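Local coordinates for protein carboxylesterase SOBER1 (Arabidopsis thaliana, PDB 6AVX) that hydrolyses carboxylic esters with a preference for short acyl chains, shows phospholipase A2 activity, and restrains the plant hypersensitive response to the bacterial effector AvrBsT, at residues 105-110 and 194-199; 129-134 and 198-203; 9-14 and 112-117; 156-161 and 165-170; 169-174 and 184-189. The protein carries 1 engineered substitution. All blocks are in the same frame, centred on the assembly; numbering follows the deposited sequence.

Interaction 1. Residues 105-110 and 194-199; sequences CGLSQG and HSISNK
Ser-108 and His-194 meet at the bend between strand 102-107 and helix 109-120, with Leu-107 and Ile-196 packed beside them. This GxSxG turn has the form of the nucleophile elbow of the alpha/beta hydrolases, and by similarity the two residues belong to a charge relay completed by Asp-162. The serine side chain is quickly followed. Its CB lies 3.4 Å from His-194 NE2, against the same end of the imidazole that OG approaches. OG, swung away from the backbone N (chi1 -165°), comes to the ring edge close to the imidazole plane, 3.0 Å from NE2. One water lies in that plane too, hydrogen-bonded to His-194 NE2 at 2.9 Å. It is also paired with Ser-108 OG, at a distance short enough to be doubtful. The ring's other nitrogen, ND1, is hydrogen-bonded to Asp-162 OD2, which fixes the imidazole's rotation. The hydrocarbon half of the contact is a crossing of two branched chains. Leu-107 CD1 rests 3.9 Å from Ile-196 CG1, while Leu-107 CD2 reaches Ile-196 CD1 at 4.0 Å. Strained backbone angles at Ser-108 (phi 60°, psi -115°) present the hydroxyl to the imidazole. The geometry is consistent with a serine hydrolase whose nucleophile stands beside its general base, with a water sharing the site.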
# COMPACT_ATOMS: atom_id res chain seq x y z
N CYS A 105 4.11 -0.95 -2.75
CA CYS A 105 3.88 -1.78 -1.58
C CYS A 105 3.90 -0.90 -0.35
O CYS A 105 4.53 0.15 -0.34
CB CYS A 105 5.01 -2.80 -1.40
SG CYS A 105 5.47 -3.78 -2.83
N GLY A 106 3.26 -1.36 0.72
CA GLY A 106 3.37 -0.60 1.95
C GLY A 106 2.69 -1.27 3.12
O GLY A 106 1.78 -2.10 2.97
N LEU A 107 3.13 -0.87 4.31
CA LEU A 107 2.62 -1.38 5.58
C LEU A 107 1.67 -0.39 6.24
O LEU A 107 2.03 0.77 6.46
CB LEU A 107 3.79 -1.63 6.54
CG LEU A 107 3.40 -2.12 7.93
CD1 LEU A 107 2.72 -3.49 7.89
CD2 LEU A 107 4.61 -2.16 8.85
N SER A 108 0.48 -0.88 6.60
CA SER A 108 -0.46 -0.18 7.46
C SER A 108 -0.87 1.14 6.81
O SER A 108 -1.46 1.11 5.73
CB SER A 108 0.08 -0.06 8.88
OG SER A 108 -0.99 0.30 9.73
N GLN A 109 -0.54 2.29 7.39
CA GLN A 109 -0.83 3.55 6.71
C GLN A 109 -0.27 3.56 5.29
O GLN A 109 -0.91 4.05 4.36
CB GLN A 109 -0.23 4.71 7.52
CG GLN A 109 -0.63 6.07 7.00
CD GLN A 109 0.13 7.18 7.66
OE1 GLN A 109 1.36 7.17 7.71
NE2 GLN A 109 -0.60 8.15 8.16
N GLY A 110 0.93 3.02 5.10
CA GLY A 110 1.52 2.95 3.78
C GLY A 110 0.83 1.95 2.87
O GLY A 110 0.88 2.08 1.64
N HIS A 194 0.15 -7.05 14.05
CA HIS A 194 0.41 -5.86 13.25
C HIS A 194 1.91 -5.71 13.04
O HIS A 194 2.57 -4.88 13.64
CB HIS A 194 -0.16 -4.63 13.94
CG HIS A 194 -0.30 -3.46 13.03
ND1 HIS A 194 -1.18 -3.45 11.97
CD2 HIS A 194 0.34 -2.27 13.01
CE1 HIS A 194 -1.07 -2.30 11.33
NE2 HIS A 194 -0.17 -1.56 11.95
N SER A 195 2.44 -6.58 12.18
CA SER A 195 3.86 -6.59 11.89
C SER A 195 4.04 -7.30 10.57
O SER A 195 3.09 -7.85 10.00
CB SER A 195 4.65 -7.30 13.00
OG SER A 195 4.30 -8.67 13.05
N ILE A 196 5.28 -7.29 10.09
CA ILE A 196 5.66 -7.99 8.87
C ILE A 196 6.44 -9.24 9.24
O ILE A 196 7.40 -9.15 10.01
CB ILE A 196 6.54 -7.10 7.98
CG1 ILE A 196 5.79 -5.84 7.58
CG2 ILE A 196 7.02 -7.89 6.74
CD1 ILE A 196 6.62 -4.87 6.77
N SER A 197 6.08 -10.36 8.65
CA SER A 197 6.90 -11.56 8.79
C SER A 197 7.71 -11.80 7.52
O SER A 197 7.32 -11.39 6.43
CB SER A 197 6.04 -12.78 9.09
OG SER A 197 5.31 -13.15 7.94
N ASN A 198 8.84 -12.48 7.68
CA ASN A 198 9.67 -12.77 6.52
C ASN A 198 8.93 -13.65 5.53
O ASN A 198 9.05 -13.46 4.32
CB ASN A 198 11.00 -13.40 6.95
CG ASN A 198 11.99 -12.37 7.48
OD1 ASN A 198 11.84 -11.17 7.25
ND2 ASN A 198 13.01 -12.85 8.18
N LYS A 199 8.11 -14.59 6.01
CA LYS A 199 7.37 -15.43 5.08
C LYS A 199 6.37 -14.60 4.28
O LYS A 199 6.12 -14.89 3.10
CB LYS A 199 6.66 -16.56 5.83
CG LYS A 199 5.56 -16.13 6.78
CD LYS A 199 4.99 -17.32 7.55
CE LYS A 199 5.97 -17.86 8.59
NZ LYS A 199 6.33 -16.86 9.64
O HOH W 1 0.23 1.29 11.62

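Interaction 2. Residues 129-134 and 198-203; sequences AVLSGW and NKELKY
The packing of the C-terminal helix onto the central parallel sheet of the alpha/beta hydrolase fold is seen here at one point, where Leu-131 on strand 127-131 meets Glu-200 and Leu-201 in the first turn of helix 198-212. The leucine supplies one methyl to both partners. Its CD2 lies 3.6 Å from Glu-200 OE1 and 4.3 Å from Leu-201 CD2, a looser apolar touch. Glu-200 reaches in with a fully extended chain, CG trans to the backbone N (chi1 -178°), so that its carboxylate is laid across the branched end of Leu-131. The buried acid is well supplied with donors. Water 2 gives a hydrogen bond of 2.6 Å to Glu-200 OE1 and accepts one of 2.7 Å from Ser-132 OG, so the serine just after the strand is tied to the helix through a single water. Glu-200 OE2 accepts the backbone N-H of Ser-197, whose own hydroxyl caps the helix in return, the reciprocal pattern of a capping box. Donors on both oxygens and the nearby helix N terminus would probably favour the ionised carboxylate, despite its burial. Around this point, Ile-204 one turn further along the helix also touches Leu-131, and Ile-196 packs on Leu-201. Tyr-189 of the edge strand 184-189 and Ser-157 of strand 154-159 flank Glu-200, so the helix start spans three neighbouring strands of the sheet.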
# COMPACT_ATOMS: atom_id res chain seq x y z
N ALA A 129 0.87 -4.13 -3.42
CA ALA A 129 0.94 -5.07 -2.30
C ALA A 129 0.63 -4.30 -1.03
O ALA A 129 1.40 -3.43 -0.62
CB ALA A 129 2.31 -5.71 -2.20
N VAL A 130 -0.52 -4.59 -0.43
CA VAL A 130 -0.97 -3.96 0.80
C VAL A 130 -0.66 -4.90 1.94
O VAL A 130 -1.05 -6.08 1.90
CB VAL A 130 -2.48 -3.68 0.72
CG1 VAL A 130 -2.99 -3.15 2.05
CG2 VAL A 130 -2.81 -2.74 -0.44
N LEU A 131 0.04 -4.42 2.97
CA LEU A 131 0.32 -5.22 4.16
C LEU A 131 -0.42 -4.57 5.32
O LEU A 131 -0.10 -3.44 5.72
CB LEU A 131 1.81 -5.32 4.46
CG LEU A 131 2.68 -6.09 3.46
CD1 LEU A 131 2.99 -5.28 2.20
CD2 LEU A 131 3.97 -6.52 4.13
N SER A 132 -1.41 -5.26 5.84
CA SER A 132 -2.08 -4.82 7.06
C SER A 132 -2.65 -3.41 6.94
O SER A 132 -2.59 -2.61 7.88
CB SER A 132 -1.15 -4.93 8.26
OG SER A 132 -0.57 -6.23 8.31
N GLY A 133 -3.21 -3.11 5.78
CA GLY A 133 -3.78 -1.81 5.51
C GLY A 133 -5.27 -1.75 5.72
O GLY A 133 -5.88 -2.59 6.39
N TRP A 134 -5.87 -0.72 5.13
CA TRP A 134 -7.31 -0.51 5.19
C TRP A 134 -7.70 0.30 3.98
O TRP A 134 -6.86 0.82 3.26
CB TRP A 134 -7.72 0.17 6.49
CG TRP A 134 -7.20 1.58 6.67
CD1 TRP A 134 -7.84 2.73 6.32
CD2 TRP A 134 -5.97 1.98 7.29
NE1 TRP A 134 -7.09 3.81 6.66
CE2 TRP A 134 -5.95 3.39 7.29
CE3 TRP A 134 -4.92 1.29 7.88
CZ2 TRP A 134 -4.89 4.12 7.83
CZ3 TRP A 134 -3.87 2.01 8.42
CH2 TRP A 134 -3.87 3.42 8.41
N ASN A 198 8.84 -12.48 7.68
CA ASN A 198 9.67 -12.77 6.52
C ASN A 198 8.93 -13.65 5.53
O ASN A 198 9.05 -13.46 4.32
CB ASN A 198 11.00 -13.40 6.95
CG ASN A 198 11.99 -12.37 7.48
OD1 ASN A 198 11.84 -11.17 7.25
ND2 ASN A 198 13.01 -12.85 8.18
N LYS A 199 8.11 -14.59 6.01
CA LYS A 199 7.37 -15.43 5.08
C LYS A 199 6.37 -14.60 4.28
O LYS A 199 6.12 -14.89 3.10
CB LYS A 199 6.66 -16.56 5.83
CG LYS A 199 5.56 -16.13 6.78
CD LYS A 199 4.99 -17.32 7.55
CE LYS A 199 5.97 -17.86 8.59
NZ LYS A 199 6.33 -16.86 9.64
N GLU A 200 5.77 -13.60 4.91
CA GLU A 200 4.86 -12.69 4.21
C GLU A 200 5.59 -11.96 3.08
O GLU A 200 5.04 -11.82 1.97
CB GLU A 200 4.32 -11.72 5.26
CG GLU A 200 3.34 -10.73 4.77
CD GLU A 200 2.97 -9.73 5.86
OE1 GLU A 200 1.94 -9.03 5.69
OE2 GLU A 200 3.68 -9.64 6.88
N LEU A 201 6.82 -11.53 3.33
CA LEU A 201 7.62 -10.89 2.30
C LEU A 201 7.98 -11.86 1.18
O LEU A 201 7.96 -11.50 0.00
CB LEU A 201 8.89 -10.28 2.90
CG LEU A 201 8.68 -9.13 3.88
CD1 LEU A 201 10.00 -8.69 4.45
CD2 LEU A 201 7.96 -7.97 3.19
N LYS A 202 8.33 -13.11 1.53
CA LYS A 202 8.66 -14.07 0.49
C LYS A 202 7.47 -14.34 -0.42
O LYS A 202 7.63 -14.56 -1.62
CB LYS A 202 9.11 -15.39 1.12
CG LYS A 202 10.34 -15.32 1.98
CD LYS A 202 11.56 -14.86 1.25
CE LYS A 202 12.78 -14.96 2.16
NZ LYS A 202 14.01 -14.50 1.49
N TYR A 203 6.26 -14.36 0.14
CA TYR A 203 5.08 -14.55 -0.69
C TYR A 203 4.86 -13.36 -1.61
O TYR A 203 4.51 -13.54 -2.79
CB TYR A 203 3.87 -14.75 0.21
CG TYR A 203 2.67 -15.29 -0.50
CD1 TYR A 203 2.54 -16.66 -0.72
CD2 TYR A 203 1.64 -14.47 -0.95
CE1 TYR A 203 1.45 -17.19 -1.37
CE2 TYR A 203 0.54 -14.99 -1.60
CZ TYR A 203 0.45 -16.35 -1.81
OH TYR A 203 -0.64 -16.89 -2.45
O HOH W 2 1.83 -7.25 7.57

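Interaction 3. Residues 9-14 and 112-117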
# COMPACT_ATOMS: atom_id res chain seq x y z
N LEU A 9 8.32 0.64 -5.14
CA LEU A 9 8.15 1.74 -4.20
C LEU A 9 7.56 1.15 -2.93
O LEU A 9 6.51 0.50 -2.98
CB LEU A 9 7.18 2.75 -4.81
CG LEU A 9 6.88 3.97 -3.95
CD1 LEU A 9 8.14 4.77 -3.73
CD2 LEU A 9 5.79 4.83 -4.57
N TRP A 10 8.22 1.37 -1.79
CA TRP A 10 7.76 0.87 -0.50
C TRP A 10 7.38 2.04 0.39
O TRP A 10 8.20 2.93 0.61
CB TRP A 10 8.84 0.05 0.20
CG TRP A 10 8.28 -0.60 1.44
CD1 TRP A 10 8.08 -0.02 2.66
CD2 TRP A 10 7.80 -1.94 1.55
NE1 TRP A 10 7.49 -0.92 3.52
CE2 TRP A 10 7.32 -2.10 2.87
CE3 TRP A 10 7.74 -3.02 0.68
CZ2 TRP A 10 6.78 -3.31 3.32
CZ3 TRP A 10 7.20 -4.22 1.13
CH2 TRP A 10 6.74 -4.35 2.44
N LEU A 11 6.17 2.02 0.94
CA LEU A 11 5.62 3.11 1.74
C LEU A 11 5.49 2.66 3.19
O LEU A 11 4.72 1.75 3.50
CB LEU A 11 4.26 3.52 1.18
CG LEU A 11 4.30 3.94 -0.29
CD1 LEU A 11 2.92 4.21 -0.83
CD2 LEU A 11 5.22 5.15 -0.50
N HIS A 12 6.24 3.32 4.08
CA HIS A 12 6.29 2.98 5.49
C HIS A 12 4.97 3.33 6.19
O HIS A 12 4.11 4.04 5.67
CB HIS A 12 7.46 3.71 6.16
CG HIS A 12 7.31 5.21 6.21
ND1 HIS A 12 6.46 5.84 7.09
CD2 HIS A 12 7.90 6.19 5.48
CE1 HIS A 12 6.54 7.15 6.90
NE2 HIS A 12 7.40 7.39 5.94
N GLY A 13 4.84 2.84 7.43
CA GLY A 13 3.69 3.11 8.27
C GLY A 13 3.83 4.35 9.13
O GLY A 13 4.84 5.06 9.12
N LEU A 14 2.79 4.61 9.91
CA LEU A 14 2.69 5.84 10.67
C LEU A 14 3.86 5.98 11.64
O LEU A 14 4.13 5.07 12.44
CB LEU A 14 1.39 5.81 11.46
CG LEU A 14 1.13 6.97 12.42
CD1 LEU A 14 1.02 8.24 11.62
CD2 LEU A 14 -0.13 6.69 13.25
N ALA A 112 -2.59 1.41 3.09
CA ALA A 112 -3.74 2.21 2.68
C ALA A 112 -3.35 3.17 1.56
O ALA A 112 -4.08 3.33 0.57
CB ALA A 112 -4.28 2.97 3.89
N LEU A 113 -2.18 3.80 1.69
CA LEU A 113 -1.74 4.72 0.65
C LEU A 113 -1.42 3.99 -0.64
O LEU A 113 -1.70 4.51 -1.73
CB LEU A 113 -0.54 5.52 1.13
CG LEU A 113 0.01 6.53 0.13
CD1 LEU A 113 -1.04 7.49 -0.36
CD2 LEU A 113 1.17 7.28 0.76
N THR A 114 -0.82 2.81 -0.54
CA THR A 114 -0.59 1.98 -1.72
C THR A 114 -1.89 1.76 -2.48
O THR A 114 -1.95 1.93 -3.70
CB THR A 114 0.02 0.63 -1.31
OG1 THR A 114 1.37 0.83 -0.89
CG2 THR A 114 0.02 -0.39 -2.44
N LEU A 115 -2.93 1.34 -1.76
CA LEU A 115 -4.19 1.06 -2.41
C LEU A 115 -4.73 2.29 -3.12
O LEU A 115 -5.12 2.24 -4.29
CB LEU A 115 -5.20 0.56 -1.38
CG LEU A 115 -6.48 0.04 -2.02
CD1 LEU A 115 -6.27 -1.34 -2.59
CD2 LEU A 115 -7.62 0.04 -1.02
N ALA A 116 -4.79 3.41 -2.40
CA ALA A 116 -5.33 4.63 -2.99
C ALA A 116 -4.52 5.06 -4.20
O ALA A 116 -5.07 5.50 -5.22
CB ALA A 116 -5.33 5.74 -1.94
N SER A 117 -3.19 4.93 -4.11
CA SER A 117 -2.33 5.40 -5.18
C SER A 117 -2.50 4.55 -6.43
O SER A 117 -2.52 5.08 -7.55
CB SER A 117 -0.87 5.39 -4.73
OG SER A 117 -0.64 6.30 -3.66
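Leu-113 is the first residue along helix 109-120 in this segment to touch Leu-11, and it does so with the middle of its side chain. Its CG stands 3.8 Å from Leu-11 CD1 and its CD2 3.9 Å from the same methyl, the two leucines crossing at about a right angle. Next comes Thr-114, whose OG1 lies 3.7 Å from that CD1. The hydroxyl is turned beside the threonine's own backbone N (chi1 -71°), and its polar bond goes to Gly-110 O one turn earlier, so the methyl meets an oxygen already engaged within the helix. One turn on from Leu-113, Ser-117 bends back on the helix. Its OG donates to Leu-113 O at 2.8 Å from above the carbonyl plane, while its backbone N reaches the same oxygen from the opposite face, so one carbonyl serves two donors. The contact is thus a single methyl of strand 7-11 lodged between consecutive helix residues. Strand 102-107 contributes Ile-104, which touches both Leu-11 and Thr-114, and helix 75-94 covers Leu-113 with Ala-81 and Val-85, placing this buried point between the sheet and two helices.

Interaction 4. Residues 156-161 and 165-170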
# COMPACT_ATOMS: atom_id res chain seq x y z
N TRP A 156 -3.26 -8.43 -1.02
CA TRP A 156 -3.51 -7.91 0.32
C TRP A 156 -3.12 -8.99 1.32
O TRP A 156 -3.68 -10.09 1.27
CB TRP A 156 -4.98 -7.59 0.47
CG TRP A 156 -5.31 -6.77 1.68
CD1 TRP A 156 -5.15 -7.12 2.99
CD2 TRP A 156 -5.84 -5.45 1.68
NE1 TRP A 156 -5.54 -6.09 3.80
CE2 TRP A 156 -5.98 -5.05 3.02
CE3 TRP A 156 -6.21 -4.56 0.67
CZ2 TRP A 156 -6.49 -3.80 3.36
CZ3 TRP A 156 -6.70 -3.33 1.00
CH2 TRP A 156 -6.84 -2.96 2.35
N SER A 157 -2.19 -8.68 2.21
CA SER A 157 -1.70 -9.58 3.25
C SER A 157 -2.14 -9.01 4.59
O SER A 157 -1.97 -7.82 4.83
CB SER A 157 -0.18 -9.63 3.21
OG SER A 157 0.29 -10.15 1.97
N HIS A 158 -2.72 -9.83 5.46
CA HIS A 158 -3.20 -9.32 6.74
C HIS A 158 -3.10 -10.41 7.80
O HIS A 158 -3.42 -11.58 7.53
CB HIS A 158 -4.65 -8.84 6.64
CG HIS A 158 -4.97 -7.62 7.45
ND1 HIS A 158 -5.33 -6.43 6.87
CD2 HIS A 158 -4.98 -7.41 8.79
CE1 HIS A 158 -5.56 -5.53 7.81
NE2 HIS A 158 -5.34 -6.10 8.99
N GLY A 159 -2.68 -10.01 8.99
CA GLY A 159 -2.60 -10.93 10.11
C GLY A 159 -3.95 -11.06 10.79
O GLY A 159 -4.64 -10.08 11.05
N THR A 160 -4.32 -12.31 11.10
CA THR A 160 -5.64 -12.53 11.68
C THR A 160 -5.75 -11.96 13.08
O THR A 160 -6.87 -11.66 13.53
CB THR A 160 -5.99 -14.02 11.74
OG1 THR A 160 -5.05 -14.71 12.57
CG2 THR A 160 -5.99 -14.65 10.36
N ASP A 161 -4.64 -11.79 13.79
CA ASP A 161 -4.64 -11.38 15.18
C ASP A 161 -4.33 -9.91 15.36
O ASP A 161 -4.07 -9.46 16.48
CB ASP A 161 -3.67 -12.24 15.99
CG ASP A 161 -4.17 -13.67 16.17
OD1 ASP A 161 -5.10 -14.08 15.45
OD2 ASP A 161 -3.60 -14.39 17.03
N VAL A 165 -4.95 -2.63 13.20
CA VAL A 165 -5.78 -2.53 12.02
C VAL A 165 -6.47 -3.88 11.96
O VAL A 165 -5.86 -4.89 11.60
CB VAL A 165 -4.97 -2.25 10.75
CG1 VAL A 165 -5.91 -2.22 9.54
CG2 VAL A 165 -4.23 -0.93 10.88
N LEU A 166 -7.72 -3.92 12.41
CA LEU A 166 -8.39 -5.20 12.60
C LEU A 166 -8.45 -5.97 11.29
O LEU A 166 -8.61 -5.41 10.21
CB LEU A 166 -9.82 -5.01 13.11
CG LEU A 166 -10.02 -4.34 14.46
CD1 LEU A 166 -11.29 -4.90 15.05
CD2 LEU A 166 -8.90 -4.55 15.43
N PHE A 167 -8.35 -7.29 11.41
CA PHE A 167 -8.44 -8.16 10.25
C PHE A 167 -9.71 -7.87 9.44
O PHE A 167 -9.68 -7.89 8.20
CB PHE A 167 -8.39 -9.61 10.74
CG PHE A 167 -8.35 -10.64 9.64
CD1 PHE A 167 -7.21 -10.85 8.89
CD2 PHE A 167 -9.46 -11.45 9.39
CE1 PHE A 167 -7.16 -11.81 7.90
CE2 PHE A 167 -9.42 -12.42 8.40
CZ PHE A 167 -8.27 -12.60 7.66
N GLU A 168 -10.81 -7.55 10.12
CA GLU A 168 -12.05 -7.24 9.42
C GLU A 168 -11.92 -6.01 8.52
O GLU A 168 -12.61 -5.91 7.50
CB GLU A 168 -13.21 -7.04 10.40
CG GLU A 168 -13.01 -5.86 11.35
CD GLU A 168 -14.32 -5.37 11.95
OE1 GLU A 168 -14.51 -4.13 12.05
OE2 GLU A 168 -15.16 -6.21 12.31
N ALA A 169 -11.06 -5.06 8.88
CA ALA A 169 -10.83 -3.92 8.00
C ALA A 169 -10.13 -4.34 6.72
O ALA A 169 -10.36 -3.74 5.67
CB ALA A 169 -10.00 -2.86 8.72
N GLY A 170 -9.28 -5.36 6.79
CA GLY A 170 -8.67 -5.89 5.59
C GLY A 170 -9.67 -6.68 4.76
O GLY A 170 -9.76 -6.52 3.55
O HOH W 3 -7.86 -8.98 13.88
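His-158 and Val-165 bracket the loop that follows strand 154-159 in this alpha/beta hydrolase fold, the loop that carries Asp-162, by similarity the acid of the charge relay. Packing is tight on the inner side. His-158 NE2 donates to Val-165 O at 2.9 Å, nearly straight (171°), with the acceptor in the imidazole plane although the donor stands above the plane of the carbonyl. At the other nitrogen, His-158 ND1 accepts from Trp-156 NE1 at 3.1 Å, the bond lying in the plane of both rings. The histidine therefore relays one bond into the next, consistent with a neutral ring protonated on NE2, and its rotation is fixed from two sides. Gly-170 closes this inner part: its CA packs directly on both nitrogens, 3.6 Å from Trp-156 NE1 and equally near His-158 ND1, with no side chain between. Val-165 CG1 touches His-158 CE1, while CG2 of the valine faces Ser-108 and His-194.

Toward the partly exposed side the contact turns to looser aromatic packing. Phe-167 has CG trans to its backbone N (chi1 -175°), which sends the ring along Thr-160, the two pointing the same way. It receives Thr-160 CG2 over one face in a CH-pi contact, 4.2 Å from the ring centroid. Its CD1 approaches Gly-159 O at 3.4 Å. Here a water bridges the two backbones: water 3 donates to Thr-160 O at 2.9 Å and accepts from Phe-167 N at 3.0 Å.

Interaction 5. Residues 169-174 and 184-189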
# COMPACT_ATOMS: atom_id res chain seq x y z
N ALA A 169 -11.06 -5.06 8.88
CA ALA A 169 -10.83 -3.92 8.00
C ALA A 169 -10.13 -4.34 6.72
O ALA A 169 -10.36 -3.74 5.67
CB ALA A 169 -10.00 -2.86 8.72
N GLY A 170 -9.28 -5.36 6.79
CA GLY A 170 -8.67 -5.89 5.59
C GLY A 170 -9.67 -6.68 4.76
O GLY A 170 -9.76 -6.52 3.55
N GLN A 171 -10.46 -7.54 5.42
CA GLN A 171 -11.49 -8.28 4.70
C GLN A 171 -12.46 -7.35 3.99
O GLN A 171 -12.94 -7.68 2.91
CB GLN A 171 -12.25 -9.17 5.67
CG GLN A 171 -11.44 -10.31 6.28
CD GLN A 171 -12.26 -11.11 7.28
OE1 GLN A 171 -12.74 -10.57 8.29
NE2 GLN A 171 -12.44 -12.39 7.00
N ALA A 172 -12.74 -6.18 4.57
CA ALA A 172 -13.67 -5.23 3.95
C ALA A 172 -13.17 -4.73 2.61
O ALA A 172 -13.97 -4.24 1.80
CB ALA A 172 -13.89 -4.04 4.87
N ALA A 173 -11.87 -4.81 2.34
CA ALA A 173 -11.38 -4.37 1.05
C ALA A 173 -11.94 -5.23 -0.08
O ALA A 173 -12.03 -4.77 -1.22
CB ALA A 173 -9.86 -4.43 1.02
N LEU A 174 -12.30 -6.49 0.22
CA LEU A 174 -12.68 -7.39 -0.86
C LEU A 174 -13.99 -6.97 -1.52
O LEU A 174 -14.02 -6.83 -2.75
CB LEU A 174 -12.69 -8.84 -0.35
CG LEU A 174 -11.31 -9.33 0.10
CD1 LEU A 174 -11.38 -10.75 0.66
CD2 LEU A 174 -10.29 -9.25 -1.03
N CYS A 184 -8.28 -8.77 -6.56
CA CYS A 184 -7.47 -8.79 -5.35
C CYS A 184 -7.31 -10.22 -4.86
O CYS A 184 -8.30 -10.95 -4.74
CB CYS A 184 -8.14 -7.95 -4.27
SG CYS A 184 -7.30 -7.90 -2.70
N GLU A 185 -6.07 -10.61 -4.60
CA GLU A 185 -5.79 -11.82 -3.84
C GLU A 185 -5.62 -11.42 -2.39
O GLU A 185 -4.82 -10.53 -2.07
CB GLU A 185 -4.51 -12.52 -4.30
CG GLU A 185 -4.26 -13.78 -3.45
CD GLU A 185 -2.93 -14.47 -3.66
OE1 GLU A 185 -2.21 -14.17 -4.64
OE2 GLU A 185 -2.61 -15.33 -2.81
N PHE A 186 -6.34 -12.08 -1.49
CA PHE A 186 -6.24 -11.81 -0.07
C PHE A 186 -5.51 -12.98 0.57
O PHE A 186 -5.90 -14.14 0.39
CB PHE A 186 -7.63 -11.64 0.52
CG PHE A 186 -7.63 -11.19 1.95
CD1 PHE A 186 -7.66 -9.85 2.28
CD2 PHE A 186 -7.63 -12.13 2.97
CE1 PHE A 186 -7.67 -9.45 3.62
CE2 PHE A 186 -7.64 -11.73 4.30
CZ PHE A 186 -7.67 -10.39 4.62
N LYS A 187 -4.43 -12.68 1.29
CA LYS A 187 -3.60 -13.69 1.94
C LYS A 187 -3.64 -13.44 3.44
O LYS A 187 -3.08 -12.46 3.93
CB LYS A 187 -2.17 -13.60 1.41
CG LYS A 187 -1.26 -14.72 1.86
CD LYS A 187 -1.71 -16.06 1.32
CE LYS A 187 -0.74 -17.16 1.69
NZ LYS A 187 -1.44 -18.47 1.81
N ALA A 188 -4.33 -14.33 4.17
CA ALA A 188 -4.41 -14.23 5.62
C ALA A 188 -3.21 -14.93 6.23
O ALA A 188 -2.75 -15.97 5.74
CB ALA A 188 -5.69 -14.90 6.14
N TYR A 189 -2.72 -14.36 7.33
CA TYR A 189 -1.61 -14.92 8.09
C TYR A 189 -2.12 -15.27 9.48
O TYR A 189 -2.22 -14.38 10.34
CB TYR A 189 -0.42 -13.95 8.12
CG TYR A 189 0.26 -13.99 6.78
CD1 TYR A 189 1.25 -14.92 6.54
CD2 TYR A 189 -0.15 -13.18 5.73
CE1 TYR A 189 1.85 -15.03 5.31
CE2 TYR A 189 0.44 -13.28 4.48
CZ TYR A 189 1.44 -14.21 4.29
OH TYR A 189 2.06 -14.37 3.07
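Phe-186 of the edge strand 184-189 packs its ring against residues 170-174, meeting Gly-170, Gln-171 and Leu-174. The ring is carried out from the strand with CG opposite the backbone N (chi1 -173°) and stands perpendicular to its own CA-CB-CG plane (chi2 90°), which brings its CE1-CZ side to the helix backbone. There the flat peptide of Gly-170, through C and O, lies against CE1: Phe-186 CE1 comes 3.6 Å from Gly-170 C, obliquely to the ring. Further along the rim, Phe-186 CZ touches Gln-171 CG at 4.1 Å. The glutamine chain passes the ring aslant; the amide plane is 34° from the ring plane, and of the side chain it is CG that touches. Leu-174 comes at about a right angle to Phe-186 and straddles the root of the aromatic side chain. Its CD1 lies 3.9 Å from Phe-186 CB, and its CD2 reaches both that CB and Cys-184 SG, the latter at 3.7 Å. With two methyls, the leucine thus bridges two residues of the strand that face the same way. Over the other face of the ring, Trp-156 of the next strand meets Phe-186 with nearly parallel planes. Phe-167 meets it with planes at a steep angle, so the ring belongs to an aromatic cluster. Across the two segments no hydrogen bond is made: hydrocarbon, one thiol, a ring and the Gly-170/Gln-171 peptide join helix and edge strand, a van der Waals and hydrophobic cohesion without directional bonds.

How the interactions relate
From the N terminus, strand 7-11 is the first to be engaged: interaction 3 closes a long loop onto helix 109-120. Interaction 1 opens just before that helix segment and so crosses interaction 3, running on from the elbow to the loop holding the probable triad histidine. Interaction 2 starts later, on strand 127-131, and ends on the same stretch, at the start of helix 198-212. Interactions 4 and 5 are nested inside both loops and follow each other, sharing residues 169-170, while interaction 3 stands in series with interactions 2, 4 and 5. Together they tie five strands of the central sheet to helices and to the loops of the probable triad.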